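Local coordinates for AT-rich interactive domain-containing protein 4 (Arabidopsis thaliana, PDB 6LQF) that recognises a methylated histone H3 tail together with DNA through its ARID-PHD cassette and, as an ISWI component, regulates the floral transition, at residues C16-I21 with H126-G131; K62-F67 with S93-H98; C133-R138 with C151-H156; G158-P163 with L177-P182. All coordinates share one frame; numbering follows the deposited sequence.

Interaction 1. Residues C16-I21 with H126-G131. With ZN (zinc ion), chain E.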
loop_
_atom_site.group_PDB
_atom_site.type_symbol
_atom_site.label_atom_id
_atom_site.label_comp_id
_atom_site.label_asym_id
_atom_site.label_seq_id
_atom_site.Cartn_x
_atom_site.Cartn_y
_atom_site.Cartn_z
ATOM N N CYS A 16 6.447 20.483 -4.705
ATOM C CA CYS A 16 6.023 19.673 -5.853
ATOM C C CYS A 16 4.625 19.952 -6.433
ATOM O O CYS A 16 4.498 20.078 -7.638
ATOM C CB CYS A 16 6.172 18.167 -5.514
ATOM S SG CYS A 16 4.960 17.266 -4.461
ATOM N N GLY A 17 3.580 20.038 -5.625
ATOM C CA GLY A 17 2.231 20.164 -6.179
ATOM C C GLY A 17 1.744 18.970 -7.003
ATOM O O GLY A 17 0.877 19.108 -7.867
ATOM N N ARG A 18 2.306 17.796 -6.732
ATOM C CA ARG A 18 1.909 16.551 -7.375
ATOM C C ARG A 18 0.432 16.309 -7.140
ATOM O O ARG A 18 -0.092 16.648 -6.058
ATOM C CB ARG A 18 2.723 15.393 -6.798
ATOM C CG ARG A 18 2.749 14.100 -7.624
ATOM C CD ARG A 18 2.804 12.900 -6.731
ATOM N NE ARG A 18 1.551 12.814 -5.977
ATOM C CZ ARG A 18 1.429 12.319 -4.750
ATOM N NH1 ARG A 18 2.494 11.864 -4.090
ATOM N NH2 ARG A 18 0.203 12.294 -4.181
ATOM N N ALA A 19 -0.234 15.715 -8.128
ATOM C CA ALA A 19 -1.643 15.348 -8.006
ATOM C C ALA A 19 -1.912 14.485 -6.769
ATOM O O ALA A 19 -1.060 13.695 -6.375
ATOM C CB ALA A 19 -2.102 14.598 -9.253
ATOM N N HIS A 20 -3.107 14.613 -6.185
ATOM C CA HIS A 20 -3.521 13.736 -5.100
ATOM C C HIS A 20 -3.442 12.271 -5.508
ATOM O O HIS A 20 -3.701 11.911 -6.635
ATOM C CB HIS A 20 -4.944 14.080 -4.653
ATOM C CG HIS A 20 -5.065 15.422 -4.009
ATOM N ND1 HIS A 20 -6.064 15.727 -3.110
ATOM C CD2 HIS A 20 -4.326 16.547 -4.145
ATOM C CE1 HIS A 20 -5.930 16.980 -2.714
ATOM N NE2 HIS A 20 -4.880 17.500 -3.325
ATOM N N ILE A 21 -3.151 11.411 -4.549
ATOM C CA ILE A 21 -2.784 10.027 -4.867
ATOM C C ILE A 21 -3.934 9.236 -5.483
ATOM O O ILE A 21 -3.675 8.293 -6.225
ATOM C CB ILE A 21 -2.217 9.284 -3.595
ATOM C CG1 ILE A 21 -1.428 8.018 -3.978
ATOM C CG2 ILE A 21 -3.347 9.031 -2.585
ATOM C CD1 ILE A 21 -0.238 8.293 -4.881
ATOM N N HIS A 126 4.983 13.553 2.061
ATOM C CA HIS A 126 3.742 13.769 1.305
ATOM C C HIS A 126 2.535 13.505 2.191
ATOM O O HIS A 126 2.710 13.201 3.378
ATOM C CB HIS A 126 3.735 12.916 0.040
ATOM C CG HIS A 126 4.732 13.386 -0.958
ATOM N ND1 HIS A 126 6.077 13.083 -0.854
ATOM C CD2 HIS A 126 4.607 14.217 -2.023
ATOM C CE1 HIS A 126 6.734 13.692 -1.832
ATOM N NE2 HIS A 126 5.870 14.395 -2.541
ATOM N N ASP A 127 1.339 13.697 1.645
ATOM C CA ASP A 127 0.118 13.579 2.462
ATOM C C ASP A 127 -0.801 12.559 1.851
ATOM O O ASP A 127 -1.997 12.812 1.644
ATOM C CB ASP A 127 -0.566 14.930 2.588
ATOM C CG ASP A 127 0.298 15.935 3.306
ATOM O OD1 ASP A 127 0.711 15.655 4.459
ATOM O OD2 ASP A 127 0.595 16.987 2.696
ATOM N N ASP A 128 -0.253 11.382 1.596
ATOM C CA ASP A 128 -0.963 10.352 0.888
ATOM C C ASP A 128 -1.492 9.233 1.768
ATOM O O ASP A 128 -2.169 8.328 1.255
ATOM C CB ASP A 128 -0.046 9.742 -0.157
ATOM C CG ASP A 128 0.511 10.781 -1.110
ATOM O OD1 ASP A 128 -0.240 11.703 -1.498
ATOM O OD2 ASP A 128 1.669 10.635 -1.501
ATOM N N VAL A 129 -1.156 9.251 3.052
ATOM C CA VAL A 129 -1.519 8.106 3.927
ATOM C C VAL A 129 -2.955 8.173 4.412
ATOM O O VAL A 129 -3.392 9.241 4.867
ATOM C CB VAL A 129 -0.565 8.028 5.139
ATOM C CG1 VAL A 129 -1.040 6.980 6.146
ATOM C CG2 VAL A 129 0.841 7.707 4.616
ATOM N N ASP A 130 -3.699 7.056 4.282
ATOM C CA ASP A 130 -5.109 6.948 4.714
ATOM C C ASP A 130 -5.252 6.965 6.215
ATOM O O ASP A 130 -4.551 6.207 6.930
ATOM C CB ASP A 130 -5.713 5.675 4.147
ATOM C CG ASP A 130 -7.227 5.640 4.320
ATOM O OD1 ASP A 130 -7.705 5.508 5.469
ATOM O OD2 ASP A 130 -7.936 5.732 3.294
ATOM N N GLY A 131 -6.053 7.907 6.703
ATOM C CA GLY A 131 -6.283 8.009 8.136
ATOM C C GLY A 131 -7.777 8.011 8.437
ATOM O O GLY A 131 -8.202 8.625 9.424
HETATM ZN ZN ZN E . 6.315 15.562 -4.153
HETATM O O HOH W 1 -2.829 12.602 -1.908
#

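Interaction 2. Residues K62-F67 with S93-H98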
loop_
_atom_site.group_PDB
_atom_site.type_symbol
_atom_site.label_atom_id
_atom_site.label_comp_id
_atom_site.label_asym_id
_atom_site.label_seq_id
_atom_site.Cartn_x
_atom_site.Cartn_y
_atom_site.Cartn_z
ATOM N N LYS A 62 10.957 -8.682 -13.205
ATOM C CA LYS A 62 10.460 -7.463 -13.810
ATOM C C LYS A 62 10.964 -6.264 -13.028
ATOM O O LYS A 62 11.285 -6.387 -11.836
ATOM C CB LYS A 62 8.925 -7.460 -13.888
ATOM C CG LYS A 62 8.410 -8.517 -14.856
ATOM C CD LYS A 62 6.892 -8.476 -14.930
ATOM C CE LYS A 62 6.434 -9.441 -16.017
ATOM N NZ LYS A 62 4.953 -9.491 -16.117
ATOM N N ARG A 63 11.044 -5.101 -13.667
ATOM C CA ARG A 63 11.464 -3.887 -12.933
ATOM C C ARG A 63 10.529 -3.636 -11.752
ATOM O O ARG A 63 9.333 -3.822 -11.864
ATOM C CB ARG A 63 11.473 -2.661 -13.865
ATOM C CG ARG A 63 12.076 -1.404 -13.193
ATOM C CD ARG A 63 12.134 -0.225 -14.216
ATOM N NE ARG A 63 12.663 -0.586 -15.549
ATOM C CZ ARG A 63 13.956 -0.503 -15.855
ATOM N NH1 ARG A 63 14.871 -0.055 -14.994
ATOM N NH2 ARG A 63 14.365 -0.834 -17.057
ATOM N N LEU A 64 11.070 -3.260 -10.602
ATOM C CA LEU A 64 10.245 -3.037 -9.420
ATOM C C LEU A 64 9.146 -1.985 -9.643
ATOM O O LEU A 64 9.458 -0.877 -10.096
ATOM C CB LEU A 64 11.185 -2.609 -8.304
ATOM C CG LEU A 64 10.491 -2.293 -6.989
ATOM C CD1 LEU A 64 9.905 -3.563 -6.393
ATOM C CD2 LEU A 64 11.535 -1.666 -6.081
ATOM N N ASP A 65 7.893 -2.337 -9.328
ATOM C CA ASP A 65 6.718 -1.463 -9.531
ATOM C C ASP A 65 6.454 -0.584 -8.303
ATOM O O ASP A 65 5.641 -0.933 -7.399
ATOM C CB ASP A 65 5.493 -2.349 -9.841
ATOM C CG ASP A 65 4.190 -1.574 -9.992
ATOM O OD1 ASP A 65 4.172 -0.323 -9.955
ATOM O OD2 ASP A 65 3.157 -2.273 -10.184
ATOM N N LEU A 66 7.140 0.534 -8.237
ATOM C CA LEU A 66 7.077 1.402 -7.045
ATOM C C LEU A 66 5.737 2.070 -6.876
ATOM O O LEU A 66 5.310 2.351 -5.738
ATOM C CB LEU A 66 8.159 2.500 -7.114
ATOM C CG LEU A 66 9.569 2.044 -6.977
ATOM C CD1 LEU A 66 10.472 3.208 -7.371
ATOM C CD2 LEU A 66 9.816 1.712 -5.512
ATOM N N PHE A 67 5.038 2.347 -7.995
ATOM C CA PHE A 67 3.738 3.014 -7.889
ATOM C C PHE A 67 2.706 2.183 -7.148
ATOM O O PHE A 67 2.025 2.679 -6.215
ATOM C CB PHE A 67 3.259 3.308 -9.311
ATOM C CG PHE A 67 1.988 4.094 -9.394
ATOM C CD1 PHE A 67 1.814 5.287 -8.701
ATOM C CD2 PHE A 67 0.971 3.648 -10.210
ATOM C CE1 PHE A 67 0.628 6.030 -8.845
ATOM C CE2 PHE A 67 -0.210 4.404 -10.334
ATOM C CZ PHE A 67 -0.336 5.591 -9.682
ATOM N N SER A 93 0.506 -8.833 -4.584
ATOM C CA SER A 93 -0.538 -9.262 -5.523
ATOM C C SER A 93 -1.057 -8.160 -6.430
ATOM O O SER A 93 -1.676 -8.464 -7.465
ATOM C CB SER A 93 -1.658 -9.893 -4.695
ATOM O OG SER A 93 -2.171 -8.887 -3.833
ATOM N N LYS A 94 -0.820 -6.896 -6.092
ATOM C CA LYS A 94 -1.288 -5.750 -6.871
ATOM C C LYS A 94 -0.189 -5.144 -7.713
ATOM O O LYS A 94 -0.416 -4.147 -8.436
ATOM C CB LYS A 94 -1.803 -4.649 -5.961
ATOM C CG LYS A 94 -2.990 -5.007 -5.107
ATOM C CD LYS A 94 -4.148 -5.408 -5.984
ATOM C CE LYS A 94 -4.744 -4.205 -6.665
ATOM N NZ LYS A 94 -5.275 -3.263 -5.660
ATOM N N MET A 95 1.037 -5.648 -7.549
ATOM C CA MET A 95 2.163 -5.148 -8.330
ATOM C C MET A 95 2.357 -5.849 -9.636
ATOM O O MET A 95 2.030 -7.027 -9.758
ATOM C CB MET A 95 3.451 -5.290 -7.527
ATOM C CG MET A 95 3.382 -4.491 -6.267
ATOM S SD MET A 95 4.760 -4.729 -5.102
ATOM C CE MET A 95 6.165 -4.120 -6.105
ATOM N N ARG A 96 2.940 -5.143 -10.607
ATOM C CA ARG A 96 3.241 -5.803 -11.896
ATOM C C ARG A 96 4.180 -6.989 -11.722
ATOM O O ARG A 96 4.188 -7.901 -12.591
ATOM C CB ARG A 96 3.881 -4.831 -12.899
ATOM C CG ARG A 96 2.941 -3.799 -13.381
ATOM C CD ARG A 96 3.631 -3.087 -14.580
ATOM N NE ARG A 96 4.719 -2.211 -14.174
ATOM C CZ ARG A 96 4.536 -0.917 -13.924
ATOM N NH1 ARG A 96 3.318 -0.399 -14.013
ATOM N NH2 ARG A 96 5.541 -0.145 -13.563
ATOM N N ASN A 97 4.939 -7.007 -10.615
ATOM C CA ASN A 97 5.920 -8.065 -10.367
ATOM C C ASN A 97 5.279 -9.393 -9.989
ATOM O O ASN A 97 5.950 -10.432 -10.007
ATOM C CB ASN A 97 6.886 -7.599 -9.278
ATOM C CG ASN A 97 7.468 -6.270 -9.612
ATOM O OD1 ASN A 97 6.903 -5.230 -9.303
ATOM N ND2 ASN A 97 8.590 -6.291 -10.335
ATOM N N HIS A 98 3.992 -9.385 -9.622
ATOM C CA HIS A 98 3.340 -10.623 -9.284
ATOM C C HIS A 98 3.170 -11.561 -10.465
ATOM O O HIS A 98 2.824 -11.118 -11.573
ATOM C CB HIS A 98 1.959 -10.297 -8.694
ATOM C CG HIS A 98 1.136 -11.504 -8.392
ATOM N ND1 HIS A 98 1.307 -12.278 -7.264
ATOM C CD2 HIS A 98 0.101 -12.044 -9.077
ATOM C CE1 HIS A 98 0.392 -13.237 -7.248
ATOM N NE2 HIS A 98 -0.342 -13.122 -8.341
HETATM O O HOH W 2 4.672 -10.550 -13.492
HETATM O O HOH W 3 7.300 -3.182 -13.456
#

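Interaction 3. Residues C133-R138 with C151-H156. With ZN (zinc ion), chain G; ZN (zinc ion), chain F.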
loop_
_atom_site.group_PDB
_atom_site.type_symbol
_atom_site.label_atom_id
_atom_site.label_comp_id
_atom_site.label_asym_id
_atom_site.label_seq_id
_atom_site.Cartn_x
_atom_site.Cartn_y
_atom_site.Cartn_z
ATOM N N CYS A 133 -11.504 6.974 9.664
ATOM C CA CYS A 133 -12.037 6.364 10.886
ATOM C C CYS A 133 -12.914 5.168 10.511
ATOM O O CYS A 133 -13.250 4.948 9.353
ATOM C CB CYS A 133 -12.844 7.378 11.695
ATOM S SG CYS A 133 -14.410 7.891 10.927
ATOM N N CYS A 134 -13.248 4.380 11.514
ATOM C CA CYS A 134 -14.180 3.255 11.366
ATOM C C CYS A 134 -15.577 3.734 10.996
ATOM O O CYS A 134 -16.118 4.620 11.643
ATOM C CB CYS A 134 -14.225 2.464 12.706
ATOM S SG CYS A 134 -15.408 1.110 12.711
ATOM N N LEU A 135 -16.156 3.136 9.967
ATOM C CA LEU A 135 -17.463 3.569 9.472
ATOM C C LEU A 135 -18.528 3.256 10.489
ATOM O O LEU A 135 -19.612 3.870 10.438
ATOM C CB LEU A 135 -17.781 2.901 8.104
ATOM C CG LEU A 135 -17.890 1.365 8.068
ATOM C CD1 LEU A 135 -19.315 0.879 8.300
ATOM C CD2 LEU A 135 -17.380 0.801 6.737
ATOM N N ILE A 136 -18.259 2.287 11.364
ATOM C CA ILE A 136 -19.250 1.946 12.430
ATOM C C ILE A 136 -19.128 2.825 13.649
ATOM O O ILE A 136 -20.084 3.521 14.003
ATOM C CB ILE A 136 -19.110 0.466 12.851
ATOM C CG1 ILE A 136 -19.418 -0.413 11.634
ATOM C CG2 ILE A 136 -20.095 0.140 13.988
ATOM C CD1 ILE A 136 -18.951 -1.873 11.757
ATOM N N CYS A 137 -17.975 2.813 14.312
ATOM C CA CYS A 137 -17.818 3.548 15.589
ATOM C C CYS A 137 -17.240 4.954 15.495
ATOM O O CYS A 137 -17.188 5.661 16.488
ATOM C CB CYS A 137 -16.947 2.764 16.553
ATOM S SG CYS A 137 -15.162 2.784 16.136
ATOM N N ARG A 138 -16.724 5.308 14.323
ATOM C CA ARG A 138 -16.261 6.661 13.983
ATOM C C ARG A 138 -14.970 7.039 14.713
ATOM O O ARG A 138 -14.642 8.225 14.820
ATOM C CB ARG A 138 -17.357 7.713 14.251
ATOM C CG ARG A 138 -18.779 7.325 13.869
ATOM C CD ARG A 138 -18.972 6.982 12.389
ATOM N NE ARG A 138 -18.322 7.935 11.497
ATOM C CZ ARG A 138 -18.507 7.984 10.177
ATOM N NH1 ARG A 138 -19.348 7.140 9.580
ATOM N NH2 ARG A 138 -17.853 8.883 9.449
ATOM N N CYS A 151 -18.441 -0.010 -0.661
ATOM C CA CYS A 151 -18.325 1.440 -0.546
ATOM C C CYS A 151 -16.883 1.924 -0.403
ATOM O O CYS A 151 -16.661 3.124 -0.492
ATOM C CB CYS A 151 -19.144 1.971 0.646
ATOM S SG CYS A 151 -18.578 1.488 2.304
ATOM N N GLY A 152 -15.947 1.013 -0.118
ATOM C CA GLY A 152 -14.538 1.330 0.043
ATOM C C GLY A 152 -14.180 2.001 1.373
ATOM O O GLY A 152 -13.041 2.426 1.535
ATOM N N GLU A 153 -15.113 2.100 2.326
ATOM C CA GLU A 153 -14.774 2.627 3.625
ATOM C C GLU A 153 -14.192 1.518 4.494
ATOM O O GLU A 153 -14.243 0.329 4.140
ATOM C CB GLU A 153 -15.986 3.256 4.275
ATOM C CG GLU A 153 -16.415 4.486 3.534
ATOM C CD GLU A 153 -17.660 5.107 4.116
ATOM O OE1 GLU A 153 -18.207 4.545 5.087
ATOM O OE2 GLU A 153 -18.092 6.161 3.605
ATOM N N TRP A 154 -13.653 1.900 5.650
ATOM C CA TRP A 154 -12.992 0.964 6.512
ATOM C C TRP A 154 -13.723 0.741 7.823
ATOM O O TRP A 154 -14.329 1.662 8.312
ATOM C CB TRP A 154 -11.607 1.487 6.869
ATOM C CG TRP A 154 -10.567 1.392 5.749
ATOM C CD1 TRP A 154 -10.234 2.338 4.837
ATOM C CD2 TRP A 154 -9.709 0.277 5.530
ATOM N NE1 TRP A 154 -9.204 1.869 4.029
ATOM C CE2 TRP A 154 -8.837 0.624 4.477
ATOM C CE3 TRP A 154 -9.537 -0.946 6.188
ATOM C CZ2 TRP A 154 -7.870 -0.269 3.997
ATOM C CZ3 TRP A 154 -8.583 -1.830 5.713
ATOM C CH2 TRP A 154 -7.730 -1.477 4.678
ATOM N N ALA A 155 -13.730 -0.492 8.288
ATOM C CA ALA A 155 -14.389 -0.844 9.546
ATOM C C ALA A 155 -13.472 -1.656 10.442
ATOM O O ALA A 155 -12.728 -2.528 9.977
ATOM C CB ALA A 155 -15.666 -1.636 9.266
ATOM N N HIS A 156 -13.499 -1.417 11.747
ATOM C CA HIS A 156 -12.920 -2.416 12.618
ATOM C C HIS A 156 -13.656 -3.728 12.501
ATOM O O HIS A 156 -14.898 -3.763 12.626
ATOM C CB HIS A 156 -13.062 -2.036 14.105
ATOM C CG HIS A 156 -12.291 -0.829 14.504
ATOM N ND1 HIS A 156 -12.897 0.354 14.866
ATOM C CD2 HIS A 156 -10.946 -0.581 14.532
ATOM C CE1 HIS A 156 -11.975 1.238 15.226
ATOM N NE2 HIS A 156 -10.782 0.708 14.982
HETATM ZN ZN ZN G . -14.958 0.683 15.000
HETATM ZN ZN ZN F . -19.835 -0.484 2.727
HETATM O O HOH W 4 -14.042 4.586 6.804
#

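Interaction 4. Residues G158-P163 with L177-P182. With ZN (zinc ion), chain G; ZN (zinc ion), chain F.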
loop_
_atom_site.group_PDB
_atom_site.type_symbol
_atom_site.label_atom_id
_atom_site.label_comp_id
_atom_site.label_asym_id
_atom_site.label_seq_id
_atom_site.Cartn_x
_atom_site.Cartn_y
_atom_site.Cartn_z
ATOM N N GLY A 158 -13.906 -5.870 14.735
ATOM C CA GLY A 158 -14.573 -5.993 16.045
ATOM C C GLY A 158 -15.836 -5.191 16.163
ATOM O O GLY A 158 -16.659 -5.456 17.070
ATOM N N CYS A 159 -16.046 -4.217 15.294
ATOM C CA CYS A 159 -17.275 -3.400 15.389
ATOM C C CYS A 159 -18.424 -4.008 14.573
ATOM O O CYS A 159 -19.540 -3.494 14.576
ATOM C CB CYS A 159 -17.027 -1.948 14.941
ATOM S SG CYS A 159 -16.123 -0.903 16.150
ATOM N N ASP A 160 -18.149 -5.093 13.867
ATOM C CA ASP A 160 -19.180 -5.738 13.065
ATOM C C ASP A 160 -19.630 -6.978 13.863
ATOM O O ASP A 160 -18.909 -7.951 13.953
ATOM C CB ASP A 160 -18.638 -6.092 11.662
ATOM C CG ASP A 160 -19.715 -6.587 10.752
ATOM O OD1 ASP A 160 -20.803 -7.019 11.243
ATOM O OD2 ASP A 160 -19.499 -6.550 9.522
ATOM N N ARG A 161 -20.821 -6.925 14.438
ATOM C CA ARG A 161 -21.261 -8.023 15.315
ATOM C C ARG A 161 -22.252 -8.973 14.640
ATOM O O ARG A 161 -22.914 -9.778 15.306
ATOM C CB ARG A 161 -21.874 -7.451 16.603
ATOM C CG ARG A 161 -20.893 -6.648 17.461
ATOM C CD ARG A 161 -19.836 -7.524 18.124
ATOM N NE ARG A 161 -20.428 -8.320 19.198
ATOM C CZ ARG A 161 -19.746 -9.133 20.005
ATOM N NH1 ARG A 161 -20.385 -9.813 20.952
ATOM N NH2 ARG A 161 -18.432 -9.271 19.870
ATOM N N ARG A 162 -22.378 -8.873 13.324
ATOM C CA ARG A 162 -23.241 -9.782 12.591
ATOM C C ARG A 162 -22.758 -11.220 12.669
ATOM O O ARG A 162 -21.578 -11.497 12.536
ATOM C CB ARG A 162 -23.336 -9.339 11.122
ATOM C CG ARG A 162 -24.119 -8.050 10.947
ATOM C CD ARG A 162 -24.099 -7.593 9.470
ATOM N NE ARG A 162 -22.734 -7.324 9.010
ATOM C CZ ARG A 162 -22.395 -7.146 7.742
ATOM N NH1 ARG A 162 -21.142 -6.938 7.427
ATOM N NH2 ARG A 162 -23.319 -7.207 6.792
ATOM N N PRO A 163 -23.696 -12.159 12.887
ATOM C CA PRO A 163 -23.345 -13.584 12.835
ATOM C C PRO A 163 -22.893 -14.028 11.445
ATOM O O PRO A 163 -23.328 -13.460 10.452
ATOM C CB PRO A 163 -24.656 -14.288 13.195
ATOM C CG PRO A 163 -25.492 -13.248 13.817
ATOM C CD PRO A 163 -25.109 -11.942 13.236
ATOM N N LEU A 177 -11.734 -13.792 1.909
ATOM C CA LEU A 177 -13.198 -13.588 1.856
ATOM C C LEU A 177 -13.580 -12.182 1.426
ATOM O O LEU A 177 -12.892 -11.206 1.811
ATOM C CB LEU A 177 -13.805 -13.861 3.227
ATOM C CG LEU A 177 -13.684 -15.289 3.719
ATOM C CD1 LEU A 177 -14.216 -15.366 5.179
ATOM C CD2 LEU A 177 -14.510 -16.206 2.838
ATOM N N GLU A 178 -14.705 -12.059 0.708
ATOM C CA GLU A 178 -15.268 -10.755 0.379
ATOM C C GLU A 178 -15.859 -10.134 1.656
ATOM O O GLU A 178 -16.490 -10.832 2.444
ATOM C CB GLU A 178 -16.384 -10.920 -0.694
ATOM C CG GLU A 178 -17.150 -9.678 -1.035
ATOM C CD GLU A 178 -18.387 -9.992 -1.888
ATOM O OE1 GLU A 178 -18.859 -11.145 -1.852
ATOM O OE2 GLU A 178 -18.886 -9.086 -2.577
ATOM N N TYR A 179 -15.627 -8.846 1.904
ATOM C CA TYR A 179 -16.269 -8.177 3.018
ATOM C C TYR A 179 -17.202 -7.065 2.513
ATOM O O TYR A 179 -16.778 -6.215 1.755
ATOM C CB TYR A 179 -15.230 -7.595 3.986
ATOM C CG TYR A 179 -15.902 -6.844 5.111
ATOM C CD1 TYR A 179 -16.566 -7.533 6.108
ATOM C CD2 TYR A 179 -15.892 -5.447 5.166
ATOM C CE1 TYR A 179 -17.224 -6.845 7.130
ATOM C CE2 TYR A 179 -16.546 -4.746 6.180
ATOM C CZ TYR A 179 -17.227 -5.464 7.142
ATOM O OH TYR A 179 -17.899 -4.834 8.187
ATOM N N VAL A 180 -18.452 -7.068 2.979
ATOM C CA VAL A 180 -19.388 -5.991 2.685
ATOM C C VAL A 180 -19.889 -5.490 4.013
ATOM O O VAL A 180 -20.374 -6.293 4.814
ATOM C CB VAL A 180 -20.545 -6.476 1.792
ATOM C CG1 VAL A 180 -21.603 -5.414 1.615
ATOM C CG2 VAL A 180 -19.988 -6.919 0.433
ATOM N N CYS A 181 -19.772 -4.197 4.251
ATOM C CA CYS A 181 -20.078 -3.627 5.580
ATOM C C CYS A 181 -21.580 -3.622 5.903
ATOM O O CYS A 181 -22.400 -3.856 4.991
ATOM C CB CYS A 181 -19.506 -2.180 5.649
ATOM S SG CYS A 181 -20.553 -0.868 4.890
ATOM N N PRO A 182 -21.940 -3.407 7.176
ATOM C CA PRO A 182 -23.363 -3.476 7.545
ATOM C C PRO A 182 -24.182 -2.395 6.848
ATOM O O PRO A 182 -25.369 -2.612 6.591
ATOM C CB PRO A 182 -23.333 -3.253 9.067
ATOM C CG PRO A 182 -21.981 -3.689 9.512
ATOM C CD PRO A 182 -21.057 -3.284 8.353
HETATM ZN ZN ZN G . -14.958 0.683 15.000
HETATM ZN ZN ZN F . -19.835 -0.484 2.727
#

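Interaction 1. Residues C16-I21 with H126-G131
C16 and H126 meet at a zinc ion, and this metal site ties the loop ahead of helix 26-39 to the chain that leaves helix 120-124 towards the PHD finger. C16 SG lies 2.2 Å from the zinc and H126 NE2 2.0 Å from it; H14 and D32 supply the other two ligands. The thiolate approaches the imidazole at its edge. Two second-shell bonds hold these ligands: R18 N donates to C16 SG over 3.5 Å, almost straight at 170°, and H126 ND1 is bonded to Y122 O, which fixes the turn of the ring.

The charged part is a salt bridge gripped end-on. R18 NH1 reaches D128 OD2 at 3.0 Å and R18 NH2 reaches D128 OD1 at 2.8 Å, both on the syn sides of the oxygens, but the guanidinium and carboxylate planes are twisted 32° apart. Bends at chi2 and chi3 (66°) turn the guanidinium back over its own segment, where NE and NH2 both donate to A19 O. Y122 and Y70 add hydroxyl partners to R18 NH1 and D128 OD2.

Within its own segment I21 CD1 covers one face of R18, 4.0 Å above the guanidinium plane towards the rim; across the contact its CB and CG2 rest against D128. A water completes the join, accepting from I21 N at 2.9 Å and donating to D128 OD1 at 2.8 Å.

Interaction 2. Residues K62-F67 with S93-H98
D65 N donates to N97 OD1 where helix 66-74 begins beside the type I turn M95-H98, inside the ARID DNA-binding domain. D65 is the N-cap of that helix; its chi1 of 177°, CG anti to the N, carries the carboxylate to the turn. OD2 accepts from R96 N at 2.9 Å (166°), using the anti lone pair, and N68 ND2 binds the same oxygen. N97 spans the other backbone with both ends of its amide: OD1 takes D65 N at 3.1 Å on a lone pair in the carbonyl plane, and ND2 gives to R63 O at 3.0 Å from well above that carbonyl's plane. ND2 also serves L59 O. With an alanine here, D65 N is likely to lose its acceptor and R63 O and L59 O their amide donor, leaving the turn tied to D65 mainly through R96 N.

The guanidinium of R96 stacks on the D65 carboxylate, planes 10° apart, with R96 NH2 a long 3.9 Å from D65 OD1; no N-H points at the acid, and E26 is the stronger partner of NH2. One water links R63 O with R96 NE.

The apolar pair is M95 CE and L64 CD1, 3.8 Å apart; the same methyl also abuts D65 O. With backbone donors, the helix N-terminus and a stacked cation around it, the buried D65 carboxylate is likely to be kept ionised.

Interaction 3. Residues C133-R138 with C151-H156
The imidazole of H156 meets C137 SG at its edge, close to the ring plane, and C134 SG obliquely, 57° off the normal and 4.3 Å from the ring centroid. H156 ND1 binds zinc at 2.1 Å, while NE2 bonds to T141 O and fixes the ring's rotation; W145 brings its own ring against it. C134 SG, itself a zinc ligand, accepts from H156 N at 3.3 Å (163°) and also from C137 N, so the thiolate is tied both to its own knuckle and to the strand 154-156.

This is the first zinc site of a PHD finger, C134, C137, H156 and C159, and C151 belongs to the second; the ligand pairs alternate along the chain in the cross-brace order. L135 N adds a backbone bond to W154 O at 2.9 Å.

The side chain of L135 rises over the strand, chi1 62° placing CG between its own N and carbonyl carbon. CD2 then lies 3.9 Å from A155 CB and 3.7 Å from E153 CB. Cut back to an alanine, this position is likely to leave a gap over A155 and against C181, which L135 also touches. I136 CD1 also approaches A155 CB, at 4.1 Å.

Interaction 4. Residues G158-P163 with L177-P182
An Asx turn at D160-R162, in the C-terminal half of the PHD-type zinc finger, meets Y179, V180 and P182. The two segments carry ligands of different ions, C159 for one zinc and C181 for the other, so the contact runs between the metal sites.

D160 OD1 takes R162 N at 3.2 Å, which closes the turn, and R162 NE at 3.0 Å; OD2 takes R162 NH1 at 2.7 Å. A bend of R162 at chi3 (-61°) brings NE and NH1 back onto the carboxylate side-on, each on a syn lone pair. Across the contact Y179 OH donates to D160 OD2 at 2.7 Å from the anti side, and the phenol and carboxylate planes stand 69° apart. That carboxylate receives four bonds.

R162 NH1 also points straight (171°) at V180 O, 2.8 Å away and in the carbonyl plane. R162 NH2 is bonded to S185. L177 bonds through its backbone to the bound histone peptide and Y179 packs on an apolar side chain of it; the D160 bond fixes where the Y179 hydroxyl sits, consistent with holding the ring there. P182 closes one face of the guanidinium, its CA 3.7 Å above the R162 plane and over the centre.

In the fold
Interaction 2 is nested in the loop that interaction 1 closes, and interactions 3 and 4 follow in series. Interaction 2 lies within the ARID domain, its nearest atom about 5 Å from the DNA; its centre is 20 Å from that of interaction 1. Helix 66-74 relates the two: it starts in segment 62-67 and its Y70 touches H126-G131. Interactions 3 and 4 share the PHD finger and both its zinc ions, their centres 11 Å apart, with I136 packing on C159 and L135 on C181. D130, on the loop leading from the ARID helices to the PHD finger, touches W154 of strand 154-156, and both pack on a modified side chain of the peptide, consistent with the two modules being held together there.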